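Local atomic coordinates of polysaccharide deacetylase-like protein (PDB entry 4V33), a protein that probably removes acetyl groups from cell-wall polysaccharide as a zinc-dependent hydrolase, and is one of two such proteins required for osmotic stability and cell shape in Bacillus anthracis. Residues W80-G85 / R114-I119; A137-Q142 / D192-N197; Y176-G181 / L221-F226. All blocks are in the same frame, centred on the assembly; numbering follows the deposited sequence. Where two conformers were deposited one is given.

Contact 1 (W80-G85 / R114-I119)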
loop_
_atom_site.group_PDB
_atom_site.type_symbol
_atom_site.label_atom_id
_atom_site.label_comp_id
_atom_site.label_asym_id
_atom_site.label_seq_id
_atom_site.Cartn_x
_atom_site.Cartn_y
_atom_site.Cartn_z
ATOM N N TRP A 80 -14.089 2.644 -15.920
ATOM C CA TRP A 80 -12.783 2.016 -16.030
ATOM C C TRP A 80 -12.128 1.913 -14.670
ATOM O O TRP A 80 -12.467 2.646 -13.741
ATOM C CB TRP A 80 -11.872 2.784 -16.989
ATOM C CG TRP A 80 -11.411 4.131 -16.513
ATOM C CD1 TRP A 80 -10.213 4.428 -15.923
ATOM C CD2 TRP A 80 -12.116 5.371 -16.634
ATOM N NE1 TRP A 80 -10.140 5.775 -15.657
ATOM C CE2 TRP A 80 -11.294 6.376 -16.086
ATOM C CE3 TRP A 80 -13.366 5.730 -17.152
ATOM C CZ2 TRP A 80 -11.682 7.714 -16.035
ATOM C CZ3 TRP A 80 -13.750 7.060 -17.101
ATOM C CH2 TRP A 80 -12.910 8.033 -16.544
ATOM N N ARG A 81 -11.178 0.993 -14.560
ATOM C CA ARG A 81 -10.372 0.895 -13.352
ATOM C C ARG A 81 -9.253 1.898 -13.447
ATOM O O ARG A 81 -8.509 1.897 -14.423
ATOM C CB ARG A 81 -9.745 -0.483 -13.253
ATOM C CG ARG A 81 -10.691 -1.540 -12.837
ATOM C CD ARG A 81 -9.989 -2.858 -12.596
ATOM N NE ARG A 81 -9.135 -2.858 -11.412
ATOM C CZ ARG A 81 -7.807 -2.927 -11.449
ATOM N NH1 ARG A 81 -7.179 -2.979 -12.612
ATOM N NH2 ARG A 81 -7.106 -2.946 -10.323
ATOM N N THR A 82 -9.119 2.731 -12.423
ATOM C CA THR A 82 -8.065 3.736 -12.391
ATOM C C THR A 82 -6.695 3.120 -12.683
ATOM O O THR A 82 -5.898 3.677 -13.447
ATOM C CB THR A 82 -8.050 4.437 -11.038
ATOM O OG1 THR A 82 -9.308 5.104 -10.857
ATOM C CG2 THR A 82 -6.923 5.450 -10.963
ATOM N N ALA A 83 -6.458 1.949 -12.102
ATOM C CA ALA A 83 -5.183 1.246 -12.239
ATOM C C ALA A 83 -4.860 0.871 -13.684
ATOM O O ALA A 83 -3.693 0.778 -14.063
ATOM C CB ALA A 83 -5.180 0.004 -11.365
ATOM N N ASP A 84 -5.894 0.658 -14.489
ATOM C CA ASP A 84 -5.703 0.206 -15.864
ATOM C C ASP A 84 -5.738 1.347 -16.883
ATOM O O ASP A 84 -5.301 1.180 -18.029
ATOM C CB ASP A 84 -6.740 -0.861 -16.216
ATOM C CG ASP A 84 -6.493 -2.170 -15.504
ATOM O OD1 ASP A 84 -5.331 -2.418 -15.128
ATOM O OD2 ASP A 84 -7.449 -2.954 -15.329
ATOM N N GLY A 85 -6.257 2.504 -16.473
ATOM C CA GLY A 85 -6.264 3.672 -17.339
ATOM C C GLY A 85 -7.568 3.880 -18.087
ATOM O O GLY A 85 -8.257 2.926 -18.453
ATOM N N ARG A 114 -10.187 -5.490 -8.602
ATOM C CA ARG A 114 -10.738 -4.630 -7.563
ATOM C C ARG A 114 -10.055 -3.262 -7.579
ATOM O O ARG A 114 -9.359 -2.913 -8.536
ATOM C CB ARG A 114 -10.605 -5.326 -6.204
ATOM C CG ARG A 114 -11.333 -6.668 -6.173
ATOM C CD ARG A 114 -11.179 -7.400 -4.840
ATOM N NE ARG A 114 -11.640 -6.581 -3.732
ATOM C CZ ARG A 114 -12.912 -6.473 -3.365
ATOM N NH1 ARG A 114 -13.858 -7.131 -4.028
ATOM N NH2 ARG A 114 -13.242 -5.696 -2.343
ATOM N N GLY A 115 -10.263 -2.475 -6.534
ATOM C CA GLY A 115 -9.732 -1.126 -6.503
ATOM C C GLY A 115 -10.739 -0.061 -6.896
ATOM O O GLY A 115 -11.953 -0.283 -6.856
ATOM N N GLU A 116 -10.222 1.108 -7.261
ATOM C CA GLU A 116 -11.054 2.243 -7.649
ATOM C C GLU A 116 -11.500 2.144 -9.107
ATOM O O GLU A 116 -10.691 1.913 -10.018
ATOM C CB GLU A 116 -10.294 3.548 -7.437
ATOM C CG GLU A 116 -11.116 4.809 -7.699
ATOM C CD GLU A 116 -10.261 6.052 -7.637
ATOM O OE1 GLU A 116 -9.533 6.325 -8.612
ATOM O OE2 GLU A 116 -10.295 6.748 -6.605
ATOM N N PHE A 117 -12.800 2.305 -9.307
ATOM C CA PHE A 117 -13.383 2.381 -10.638
ATOM C C PHE A 117 -13.950 3.781 -10.818
ATOM O O PHE A 117 -14.740 4.238 -9.999
ATOM C CB PHE A 117 -14.522 1.373 -10.781
ATOM C CG PHE A 117 -14.085 -0.067 -10.753
ATOM C CD1 PHE A 117 -13.752 -0.688 -9.555
ATOM C CD2 PHE A 117 -14.043 -0.809 -11.923
ATOM C CE1 PHE A 117 -13.370 -2.018 -9.527
ATOM C CE2 PHE A 117 -13.674 -2.147 -11.899
ATOM C CZ PHE A 117 -13.320 -2.747 -10.699
ATOM N N GLN A 118 -13.553 4.460 -11.892
ATOM C CA GLN A 118 -14.141 5.756 -12.219
ATOM C C GLN A 118 -15.390 5.587 -13.075
ATOM O O GLN A 118 -15.484 4.646 -13.869
ATOM C CB GLN A 118 -13.107 6.656 -12.906
ATOM C CG GLN A 118 -11.992 7.043 -11.936
ATOM C CD GLN A 118 -10.984 8.008 -12.509
ATOM O OE1 GLN A 118 -11.338 9.087 -12.989
ATOM N NE2 GLN A 118 -9.710 7.633 -12.451
ATOM N N ILE A 119 -16.354 6.486 -12.881
ATOM C CA ILE A 119 -17.638 6.424 -13.564
ATOM C C ILE A 119 -17.969 7.799 -14.142
ATOM O O ILE A 119 -18.016 8.784 -13.410
ATOM C CB ILE A 119 -18.780 6.013 -12.596
ATOM C CG1 ILE A 119 -18.440 4.704 -11.873
ATOM C CG2 ILE A 119 -20.110 5.898 -13.356
ATOM C CD1 ILE A 119 -19.349 4.400 -10.682
HETATM O O HOH W 1 -8.025 1.037 -9.853
#

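Contact 2 (A137-Q142 / D192-N197)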
loop_
_atom_site.group_PDB
_atom_site.type_symbol
_atom_site.label_atom_id
_atom_site.label_comp_id
_atom_site.label_asym_id
_atom_site.label_seq_id
_atom_site.Cartn_x
_atom_site.Cartn_y
_atom_site.Cartn_z
ATOM N N ALA A 137 -16.942 7.782 -8.509
ATOM C CA ALA A 137 -16.089 6.616 -8.421
ATOM C C ALA A 137 -16.654 5.662 -7.384
ATOM O O ALA A 137 -17.427 6.058 -6.503
ATOM C CB ALA A 137 -14.663 7.015 -8.060
ATOM N N ILE A 138 -16.278 4.399 -7.516
ATOM C CA ILE A 138 -16.602 3.389 -6.523
ATOM C C ILE A 138 -15.349 2.568 -6.260
ATOM O O ILE A 138 -14.607 2.240 -7.185
ATOM C CB ILE A 138 -17.754 2.479 -6.987
ATOM C CG1 ILE A 138 -18.088 1.451 -5.906
ATOM C CG2 ILE A 138 -17.428 1.804 -8.320
ATOM C CD1 ILE A 138 -19.380 0.717 -6.156
ATOM N N THR A 139 -15.099 2.254 -4.993
ATOM C CA THR A 139 -13.887 1.528 -4.641
ATOM C C THR A 139 -14.181 0.203 -3.949
ATOM O O THR A 139 -14.806 0.165 -2.890
ATOM C CB THR A 139 -12.963 2.375 -3.744
ATOM O OG1 THR A 139 -12.562 3.555 -4.454
ATOM C CG2 THR A 139 -11.722 1.567 -3.358
ATOM N N PHE A 140 -13.732 -0.881 -4.576
ATOM C CA PHE A 140 -13.747 -2.200 -3.962
ATOM C C PHE A 140 -12.365 -2.445 -3.367
ATOM O O PHE A 140 -11.404 -2.696 -4.093
ATOM C CB PHE A 140 -14.110 -3.268 -5.008
ATOM C CG PHE A 140 -15.535 -3.169 -5.486
ATOM C CD1 PHE A 140 -15.873 -2.330 -6.533
ATOM C CD2 PHE A 140 -16.538 -3.884 -4.855
ATOM C CE1 PHE A 140 -17.186 -2.222 -6.953
ATOM C CE2 PHE A 140 -17.853 -3.779 -5.272
ATOM C CZ PHE A 140 -18.176 -2.947 -6.322
ATOM N N GLU A 141 -12.273 -2.346 -2.044
ATOM C CA GLU A 141 -10.979 -2.335 -1.356
ATOM C C GLU A 141 -10.068 -3.483 -1.752
ATOM O O GLU A 141 -10.483 -4.643 -1.764
ATOM C CB GLU A 141 -11.168 -2.346 0.164
ATOM C CG GLU A 141 -11.766 -1.072 0.734
ATOM C CD GLU A 141 -10.872 0.145 0.544
ATOM O OE1 GLU A 141 -9.653 -0.027 0.346
ATOM O OE2 GLU A 141 -11.397 1.282 0.593
ATOM N N GLN A 142 -8.834 -3.140 -2.104
ATOM C CA GLN A 142 -7.824 -4.142 -2.426
ATOM C C GLN A 142 -7.014 -4.536 -1.208
ATOM O O GLN A 142 -6.704 -3.704 -0.354
ATOM C CB GLN A 142 -6.860 -3.617 -3.496
ATOM C CG GLN A 142 -7.532 -3.257 -4.790
ATOM C CD GLN A 142 -6.567 -3.156 -5.954
ATOM O OE1 GLN A 142 -6.692 -3.891 -6.929
ATOM N NE2 GLN A 142 -5.628 -2.218 -5.878
ATOM N N ASP A 192 -2.808 5.727 -2.784
ATOM C CA ASP A 192 -2.847 5.123 -4.116
ATOM C C ASP A 192 -3.080 3.612 -4.115
ATOM O O ASP A 192 -3.053 2.986 -5.181
ATOM C CB ASP A 192 -1.551 5.405 -4.884
ATOM C CG ASP A 192 -1.370 6.869 -5.224
ATOM O OD1 ASP A 192 -2.375 7.621 -5.274
ATOM O OD2 ASP A 192 -0.206 7.265 -5.463
ATOM N N ILE A 193 -3.297 3.012 -2.947
ATOM C CA ILE A 193 -3.405 1.548 -2.896
ATOM C C ILE A 193 -4.527 0.970 -3.762
ATOM O O ILE A 193 -4.413 -0.159 -4.240
ATOM C CB ILE A 193 -3.516 0.999 -1.452
ATOM C CG1 ILE A 193 -4.733 1.585 -0.737
ATOM C CG2 ILE A 193 -2.226 1.267 -0.678
ATOM C CD1 ILE A 193 -5.078 0.860 0.557
ATOM N N ASN A 194 -5.591 1.743 -3.988
ATOM C CA ASN A 194 -6.689 1.289 -4.842
ATOM C C ASN A 194 -6.602 1.836 -6.264
ATOM O O ASN A 194 -7.452 1.539 -7.107
ATOM C CB ASN A 194 -8.035 1.640 -4.209
ATOM C CG ASN A 194 -8.334 0.782 -2.996
ATOM O OD1 ASN A 194 -8.352 -0.446 -3.091
ATOM N ND2 ASN A 194 -8.551 1.423 -1.845
ATOM N N LYS A 195 -5.550 2.606 -6.526
ATOM C CA LYS A 195 -5.369 3.252 -7.827
ATOM C C LYS A 195 -4.302 2.565 -8.683
ATOM O O LYS A 195 -4.039 2.995 -9.809
ATOM C CB LYS A 195 -4.995 4.724 -7.631
ATOM C CG LYS A 195 -6.027 5.527 -6.851
ATOM C CD LYS A 195 -5.612 6.989 -6.752
ATOM C CE LYS A 195 -6.501 7.760 -5.783
ATOM N NZ LYS A 195 -7.913 7.812 -6.221
ATOM N N VAL A 196 -3.705 1.506 -8.145
ATOM C CA VAL A 196 -2.651 0.766 -8.836
ATOM C C VAL A 196 -2.952 -0.720 -8.840
ATOM O O VAL A 196 -3.730 -1.214 -8.032
ATOM C CB VAL A 196 -1.263 0.981 -8.186
ATOM C CG1 VAL A 196 -0.929 2.474 -8.140
ATOM C CG2 VAL A 196 -1.199 0.338 -6.781
ATOM N N ASN A 197 -2.331 -1.430 -9.769
ATOM C CA ASN A 197 -2.475 -2.874 -9.861
ATOM C C ASN A 197 -1.587 -3.567 -8.835
ATOM O O ASN A 197 -0.419 -3.200 -8.679
ATOM C CB ASN A 197 -2.079 -3.336 -11.263
ATOM C CG ASN A 197 -2.329 -4.811 -11.487
ATOM O OD1 ASN A 197 -1.406 -5.575 -11.778
ATOM N ND2 ASN A 197 -3.583 -5.223 -11.356
#

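Contact 3 (Y176-G181 / L221-F226). With ACT (acetate ion), chain E; EDO (1,2-ethanediol), chain G.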
loop_
_atom_site.group_PDB
_atom_site.type_symbol
_atom_site.label_atom_id
_atom_site.label_comp_id
_atom_site.label_asym_id
_atom_site.label_seq_id
_atom_site.Cartn_x
_atom_site.Cartn_y
_atom_site.Cartn_z
ATOM N N TYR A 176 10.177 -11.778 -8.990
ATOM C CA TYR A 176 8.803 -12.267 -9.064
ATOM C C TYR A 176 7.818 -11.092 -9.082
ATOM O O TYR A 176 6.873 -11.080 -9.875
ATOM C CB TYR A 176 8.481 -13.249 -7.926
ATOM C CG TYR A 176 7.066 -13.784 -8.013
ATOM C CD1 TYR A 176 6.017 -13.107 -7.411
ATOM C CD2 TYR A 176 6.778 -14.943 -8.721
ATOM C CE1 TYR A 176 4.713 -13.568 -7.508
ATOM C CE2 TYR A 176 5.473 -15.414 -8.820
ATOM C CZ TYR A 176 4.451 -14.720 -8.204
ATOM O OH TYR A 176 3.151 -15.175 -8.299
ATOM N N LEU A 177 8.044 -10.103 -8.223
ATOM C CA LEU A 177 7.186 -8.921 -8.211
ATOM C C LEU A 177 7.240 -8.200 -9.563
ATOM O O LEU A 177 6.206 -7.775 -10.110
ATOM C CB LEU A 177 7.596 -7.979 -7.079
ATOM C CG LEU A 177 7.502 -8.568 -5.673
ATOM C CD1 LEU A 177 7.844 -7.503 -4.636
ATOM C CD2 LEU A 177 6.106 -9.116 -5.432
ATOM N N LYS A 178 8.450 -8.060 -10.096
ATOM C CA LYS A 178 8.669 -7.381 -11.372
ATOM C C LYS A 178 7.964 -8.094 -12.510
ATOM O O LYS A 178 7.326 -7.455 -13.351
ATOM C CB LYS A 178 10.168 -7.289 -11.677
ATOM C CG LYS A 178 10.518 -6.615 -13.001
ATOM C CD LYS A 178 12.029 -6.474 -13.154
ATOM C CE LYS A 178 12.386 -5.806 -14.482
ATOM N NZ LYS A 178 13.856 -5.585 -14.620
ATOM N N ASP A 179 8.074 -9.421 -12.534
ATOM C CA ASP A 179 7.511 -10.219 -13.613
ATOM C C ASP A 179 5.995 -10.400 -13.545
ATOM O O ASP A 179 5.378 -10.823 -14.529
ATOM C CB ASP A 179 8.174 -11.598 -13.648
ATOM C CG ASP A 179 9.621 -11.534 -14.067
ATOM O OD1 ASP A 179 10.042 -10.473 -14.573
ATOM O OD2 ASP A 179 10.327 -12.550 -13.896
ATOM N N ASN A 180 5.396 -10.081 -12.405
ATOM C CA ASN A 180 3.975 -10.366 -12.210
ATOM C C ASN A 180 3.118 -9.131 -11.992
ATOM O O ASN A 180 1.987 -9.233 -11.531
ATOM C CB ASN A 180 3.768 -11.384 -11.091
ATOM C CG ASN A 180 4.137 -12.781 -11.531
ATOM O OD1 ASN A 180 3.335 -13.477 -12.160
ATOM N ND2 ASN A 180 5.370 -13.185 -11.247
ATOM N N GLY A 181 3.674 -7.974 -12.327
ATOM C CA GLY A 181 2.895 -6.751 -12.400
ATOM C C GLY A 181 2.518 -6.129 -11.073
ATOM O O GLY A 181 1.548 -5.383 -10.998
ATOM N N LEU A 221 17.289 -4.194 -10.653
ATOM C CA LEU A 221 16.017 -4.597 -11.250
ATOM C C LEU A 221 15.242 -3.416 -11.821
ATOM O O LEU A 221 14.409 -3.578 -12.715
ATOM C CB LEU A 221 15.162 -5.356 -10.230
ATOM C CG LEU A 221 15.728 -6.720 -9.818
ATOM C CD1 LEU A 221 14.860 -7.379 -8.754
ATOM C CD2 LEU A 221 15.876 -7.623 -11.030
ATOM N N LYS A 222 15.519 -2.229 -11.291
ATOM C CA LYS A 222 14.877 -1.012 -11.765
ATOM C C LYS A 222 15.170 -0.788 -13.242
ATOM O O LYS A 222 16.316 -0.893 -13.680
ATOM C CB LYS A 222 15.342 0.189 -10.937
ATOM C CG LYS A 222 14.755 1.526 -11.382
ATOM C CD LYS A 222 15.130 2.622 -10.387
ATOM C CE LYS A 222 14.678 3.995 -10.861
ATOM N NZ LYS A 222 13.198 4.100 -10.945
ATOM N N ASP A 223 14.122 -0.498 -14.008
ATOM C CA ASP A 223 14.272 -0.157 -15.424
ATOM C C ASP A 223 13.099 0.699 -15.902
ATOM O O ASP A 223 12.372 1.258 -15.081
ATOM C CB ASP A 223 14.463 -1.410 -16.294
ATOM C CG ASP A 223 13.263 -2.351 -16.277
ATOM O OD1 ASP A 223 12.137 -1.931 -15.932
ATOM O OD2 ASP A 223 13.450 -3.529 -16.641
ATOM N N ASP A 224 12.908 0.796 -17.218
ATOM C CA ASP A 224 11.859 1.657 -17.760
ATOM C C ASP A 224 10.443 1.272 -17.328
ATOM O O ASP A 224 9.545 2.114 -17.319
ATOM C CB ASP A 224 11.937 1.720 -19.288
ATOM C CG ASP A 224 13.228 2.340 -19.779
ATOM O OD1 ASP A 224 13.968 2.912 -18.951
ATOM O OD2 ASP A 224 13.499 2.263 -20.998
ATOM N N THR A 225 10.244 0.008 -16.973
ATOM C CA THR A 225 8.927 -0.465 -16.560
ATOM C C THR A 225 8.810 -0.635 -15.042
ATOM O O THR A 225 7.812 -0.239 -14.435
ATOM C CB THR A 225 8.569 -1.794 -17.260
ATOM O OG1 THR A 225 9.588 -2.767 -16.998
ATOM C CG2 THR A 225 8.456 -1.587 -18.764
ATOM N N PHE A 226 9.843 -1.206 -14.436
ATOM C CA PHE A 226 9.825 -1.537 -13.010
ATOM C C PHE A 226 10.437 -0.410 -12.174
ATOM O O PHE A 226 11.623 -0.111 -12.308
ATOM C CB PHE A 226 10.589 -2.848 -12.799
ATOM C CG PHE A 226 10.479 -3.423 -11.412
ATOM C CD1 PHE A 226 9.255 -3.816 -10.895
ATOM C CD2 PHE A 226 11.617 -3.622 -10.643
ATOM C CE1 PHE A 226 9.164 -4.364 -9.612
ATOM C CE2 PHE A 226 11.535 -4.174 -9.369
ATOM C CZ PHE A 226 10.305 -4.550 -8.858
HETATM C C ACT E . 0.379 -13.131 -8.917
HETATM O O ACT E . 1.273 -13.194 -8.049
HETATM O OXT ACT E . -0.393 -12.154 -8.826
HETATM C CH3 ACT E . 0.241 -14.164 -9.996
HETATM C C1 EDO G . 6.200 -1.433 -10.927
HETATM O O1 EDO G . 6.811 -0.201 -11.318
HETATM C C2 EDO G . 6.765 -1.886 -9.580
HETATM O O2 EDO G . 6.519 -0.892 -8.590
#

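Contact 1 (W80-G85 / R114-I119)
W80 and Q118 form a hydrogen-bonded pair, and R81 and F117 the non-hydrogen-bonded pair next to it, where strand 74-81 ends against strand 115-124 in the four-stranded antiparallel sheet of the N-terminal domain, consistent with a fibronectin type III fold. The tight part begins on one side of this ladder, where the aliphatic CB of Q118 sits over the six-membered ring of W80 in a CH-pi contact, 3.7 Å from the centroid, while Q118 OE1 comes within 3.4 Å of W80 CZ2. With chi1 of W80 at 69°, CG lies between the backbone N and the carbonyl carbon, which lays the broad indole along its neighbour. T82 belongs to the same tight part. Its backbone N donates to E116 O, and its hydroxyl serves both ways: OG1 accepts from Q118 NE2 at 3.0 Å and donates to the anti lone pair of E116 OE1 at 2.6 Å. The extended E116 chain crosses T82 at a slant, bringing OE1 to that hydroxyl.

On the other side R81 lies over one face of the F117 ring, which F105 and F110 meet edge-to-face. An arginine suits the place, its flat guanidinium at the end of a chain bent at chi3 (70°): NE and NH2 both reach R114 O side-on, each at 2.9 Å, and NH1 pairs with D84 in a salt bridge.

From A83 on the contact loosens. D84 and G85 touch nothing of 114-119, and A83 meets it only through water 1, which accepts from A83 N at 2.9 Å and donates to E116 O at 2.8 Å.

Contact 2 (A137-Q142 / D192-N197)
This is a polar contact between two domains: the end of strand 130-140, an outer strand of the fibronectin-like antiparallel sheet, and the residues that follow it meet the loop between strands 183-185 and 199-206 of the deacetylase domain. The side-chain amides of N194 and Q142 make all four hydrogen bonds, each bonding to the opposite segment. Asparagine suits its place because one short amide can both accept and donate. Its OD1 takes the backbone N of Q142 at 2.9 Å, in the carbonyl plane, and its ND2 donates a hydrogen bond to E141 OE1 at 2.8 Å. The bend of E141 at chi2 (-64°) brings the carboxylate back toward N194, whose amide plane is turned 68° from it; ND2 meets OE1 from above the carboxylate plane. The methyl CG2 of T139 packs against the amide of N194, 3.5 Å from its CG.

Glutamine is longer, and Q142, buried, runs past N194 in the opposite direction to enter the bend of the loop. There its amide nitrogen links two backbone carbonyls three residues apart, which holds the amide's rotation. Both acceptors lie close to the amide plane: Q142 NE2 is 2.9 Å from I193 O and 3.0 Å from V196 O, the latter with a C=O...N angle of 175°.

Contact 3 (Y176-G181 / L221-F226)
K178 and F226 bury the most surface here, followed by L221, and the lysine does most of the work. It leaves the last turn of helix 167-179 fully stretched: CG is anti to the backbone N (chi1 179°), and every later torsion is also near 180°. A lysine suits the place because its apolar stem and charged end meet different surroundings. The stem crosses one face of the F226 ring, with K178 CB 3.6 Å from the ring centroid and only 10° off its normal, a CH-pi contact, and K178 CG 3.6 Å from F226 CG. An aromatic ring offers a flat surface for these methylenes, and it also touches L184 of strand 183-185.

At the far end of the chain, K178 NZ finds two acceptors. L221 O, in the last residue of helix 211-221, receives it at 2.8 Å on a lone pair in the carbonyl plane, while D223 OD2 forms a salt bridge at 2.9 Å, met from above the carboxylate. The leucine also places CB 4.4 Å from K178 CD.

Aspartate suits position 223 because its two oxygens divide the tasks. OD2 faces the lysine, and OD1 takes the T225 hydroxyl as well as two backbone nitrogens. D223 OD1 thus makes an Asx turn with T225 N and an Asx motif with F226 N, the latter bond 2.8 Å long and nearly straight. These bonds hold the loop's curl and, with it, the ring under the lysine. Through K178 the loop ties together two helices that flank the parallel sheet, consistent with the (beta/alpha) barrel of the NodB-type polysaccharide deacetylase family.

How the contacts relate
Contacts 1 and 2 adjoin, their centres about 7 Å apart, and lie on neighbouring strands of one sheet, 115-124 and 130-140. G115 N probably bonds to F140 O, and K195 NZ reaches E116 OE2 at 2.6 Å, a salt bridge that joins contact 1 to the loop of contact 2. Contact 3 lies within the other domain, its centre about 20 Å from that of contact 2 and about 21 Å from that of contact 1. Its segments alternate with those of contact 2 along the chain, whereas contact 1 closes before either of the others opens. None of the three includes the zinc ligands D206, H264 and H268.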